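Local coordinates for protein cellulase (Xanthomonas axonopodis pv. citri, PDB 4W7W) that probably hydrolyses beta-1,4-glucosidic bonds of cellulose, as a glycoside hydrolase family 5 cellulase, and binds cellopentaose in the crystal, at residues A[53-58]-A[103-108]. Sequence-based numbering, arbitrary orientation.
Sequences SDFSYF and QYLILD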
loop_
_atom_site.group_PDB
_atom_site.type_symbol
_atom_site.label_atom_id
_atom_site.label_comp_id
_atom_site.label_asym_id
_atom_site.label_seq_id
_atom_site.Cartn_x
_atom_site.Cartn_y
_atom_site.Cartn_z
ATOM N N SER A 53 -17.383 -10.204 5.344
ATOM C CA SER A 53 -17.620 -9.569 6.627
ATOM C C SER A 53 -16.474 -8.672 7.079
ATOM O O SER A 53 -16.680 -7.800 7.912
ATOM C CB SER A 53 -17.900 -10.625 7.687
ATOM O OG SER A 53 -16.852 -11.578 7.809
ATOM N N ASP A 54 -15.268 -8.907 6.573
ATOM C CA ASP A 54 -14.151 -8.025 6.915
ATOM C C ASP A 54 -14.474 -6.617 6.383
ATOM O O ASP A 54 -14.268 -5.612 7.055
ATOM C CB ASP A 54 -12.826 -8.528 6.308
ATOM C CG ASP A 54 -12.372 -9.900 6.824
ATOM O OD1 ASP A 54 -12.775 -10.304 7.941
ATOM O OD2 ASP A 54 -11.600 -10.562 6.079
ATOM N N PHE A 55 -14.930 -6.550 5.133
ATOM C CA PHE A 55 -15.257 -5.265 4.525
ATOM C C PHE A 55 -16.333 -4.544 5.328
ATOM O O PHE A 55 -16.207 -3.359 5.628
ATOM C CB PHE A 55 -15.701 -5.435 3.070
ATOM C CG PHE A 55 -14.608 -5.918 2.164
ATOM C CD1 PHE A 55 -14.343 -7.278 2.045
ATOM C CD2 PHE A 55 -13.822 -5.030 1.455
ATOM C CE1 PHE A 55 -13.330 -7.725 1.209
ATOM C CE2 PHE A 55 -12.814 -5.482 0.626
ATOM C CZ PHE A 55 -12.558 -6.829 0.517
ATOM N N SER A 56 -17.398 -5.260 5.684
ATOM C CA SER A 56 -18.482 -4.611 6.417
ATOM C C SER A 56 -18.053 -4.191 7.830
ATOM O O SER A 56 -18.463 -3.140 8.303
ATOM C CB SER A 56 -19.743 -5.472 6.438
ATOM O OG SER A 56 -19.495 -6.751 6.944
ATOM N N TYR A 57 -17.229 -4.992 8.489
ATOM C CA TYR A 57 -16.726 -4.620 9.811
ATOM C C TYR A 57 -15.970 -3.299 9.731
ATOM O O TYR A 57 -16.236 -2.367 10.503
ATOM C CB TYR A 57 -15.808 -5.698 10.390
ATOM C CG TYR A 57 -15.139 -5.217 11.660
ATOM C CD1 TYR A 57 -15.817 -5.208 12.866
ATOM C CD2 TYR A 57 -13.847 -4.714 11.631
ATOM C CE1 TYR A 57 -15.213 -4.732 14.014
ATOM C CE2 TYR A 57 -13.239 -4.235 12.771
ATOM C CZ TYR A 57 -13.916 -4.243 13.963
ATOM O OH TYR A 57 -13.262 -3.764 15.084
ATOM N N PHE A 58 -15.038 -3.187 8.798
ATOM C CA PHE A 58 -14.252 -1.955 8.731
ATOM C C PHE A 58 -15.085 -0.770 8.267
ATOM O O PHE A 58 -14.900 0.332 8.752
ATOM C CB PHE A 58 -12.954 -2.177 7.933
ATOM C CG PHE A 58 -11.994 -3.049 8.682
ATOM C CD1 PHE A 58 -11.397 -2.555 9.844
ATOM C CD2 PHE A 58 -11.776 -4.380 8.351
ATOM C CE1 PHE A 58 -10.594 -3.357 10.623
ATOM C CE2 PHE A 58 -10.979 -5.191 9.132
ATOM C CZ PHE A 58 -10.398 -4.683 10.286
ATOM N N GLN A 103 -16.678 1.366 -0.208
ATOM C CA GLN A 103 -15.231 1.475 -0.020
ATOM C C GLN A 103 -14.487 1.503 -1.343
ATOM O O GLN A 103 -14.913 0.922 -2.344
ATOM C CB GLN A 103 -14.717 0.277 0.794
ATOM C CG GLN A 103 -15.191 0.294 2.224
ATOM C CD GLN A 103 -15.066 -1.037 2.936
ATOM O OE1 GLN A 103 -15.272 -2.090 2.348
ATOM N NE2 GLN A 103 -14.784 -0.990 4.229
ATOM N N TYR A 104 -13.335 2.151 -1.295
ATOM C CA TYR A 104 -12.328 2.067 -2.338
ATOM C C TYR A 104 -11.444 0.853 -2.097
ATOM O O TYR A 104 -11.237 0.452 -0.950
ATOM C CB TYR A 104 -11.456 3.323 -2.317
ATOM C CG TYR A 104 -12.220 4.584 -2.632
ATOM C CD1 TYR A 104 -12.395 5.008 -3.952
ATOM C CD2 TYR A 104 -12.793 5.343 -1.622
ATOM C CE1 TYR A 104 -13.102 6.159 -4.252
ATOM C CE2 TYR A 104 -13.496 6.502 -1.911
ATOM C CZ TYR A 104 -13.645 6.906 -3.228
ATOM O OH TYR A 104 -14.335 8.054 -3.548
ATOM N N LEU A 105 -10.921 0.278 -3.181
ATOM C CA LEU A 105 -10.060 -0.884 -3.114
ATOM C C LEU A 105 -8.749 -0.554 -3.785
ATOM O O LEU A 105 -8.705 -0.286 -4.985
ATOM C CB LEU A 105 -10.735 -2.065 -3.799
ATOM C CG LEU A 105 -9.996 -3.398 -3.644
ATOM C CD1 LEU A 105 -10.047 -3.906 -2.210
ATOM C CD2 LEU A 105 -10.557 -4.447 -4.600
ATOM N N ILE A 106 -7.675 -0.557 -2.996
ATOM C CA ILE A 106 -6.322 -0.420 -3.536
ATOM C C ILE A 106 -5.802 -1.801 -3.904
ATOM O O ILE A 106 -5.655 -2.670 -3.040
ATOM C CB ILE A 106 -5.349 0.250 -2.557
ATOM C CG1 ILE A 106 -5.826 1.646 -2.154
ATOM C CG2 ILE A 106 -3.952 0.287 -3.152
ATOM C CD1 ILE A 106 -5.147 2.175 -0.912
ATOM N N LEU A 107 -5.513 -1.986 -5.188
ATOM C CA LEU A 107 -4.874 -3.208 -5.661
ATOM C C LEU A 107 -3.387 -3.061 -5.404
ATOM O O LEU A 107 -2.713 -2.284 -6.096
ATOM C CB LEU A 107 -5.149 -3.390 -7.152
ATOM C CG LEU A 107 -6.622 -3.508 -7.519
ATOM C CD1 LEU A 107 -6.763 -3.757 -9.017
ATOM C CD2 LEU A 107 -7.334 -4.584 -6.707
ATOM N N ASP A 108 -2.886 -3.757 -4.383
ATOM C CA ASP A 108 -1.473 -3.669 -3.985
ATOM C C ASP A 108 -0.718 -4.864 -4.527
ATOM O O ASP A 108 -0.848 -5.970 -4.022
ATOM C CB ASP A 108 -1.371 -3.618 -2.452
ATOM C CG ASP A 108 -0.032 -4.046 -1.904
ATOM O OD1 ASP A 108 1.000 -3.932 -2.596
ATOM O OD2 ASP A 108 -0.073 -4.529 -0.736
#
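Gln-103 reaches the helix with its side-chain amide and meets Phe-55 twice, its nitrogen at the backbone carbonyl and its oxygen at the ring edge. NE2 donates to Phe-55 O at 3.1 Å; the bond is bent, 137° at the hydrogen, and the nitrogen stands tilted from the carbonyl plane. OE1 lies in the ring plane, 3.4 Å from CD2 of Phe-55, with the amide turned 63° against the ring. This buried oxygen has no hydrogen-bonding partner in the model; CB and CD2 of Phe-55 lie against it. With CG beside its own backbone N (chi1 -68°) and the chain extended beyond, the side chain crosses the gap between the two backbones, where the CA atoms of Phe-55 and Gln-103 are 8.1 Å apart. Farther along the ring, Phe-55 CE2 meets Leu-105 CD1 at 4.3 Å, again near the ring plane. In the (beta/alpha)8 barrel this joins helix 52-60, packed on the outside, to the entry of the third strand, 104-109, Gln-103 lying just ahead of it. NE2 also donates to Met-63 O; two backbone carbonyls thus hold NE2 and favour this amide orientation. Leu-29, Ile-66 and Ala-97 also touch the Phe-55 side chain, while Leu-95 touches Leu-105.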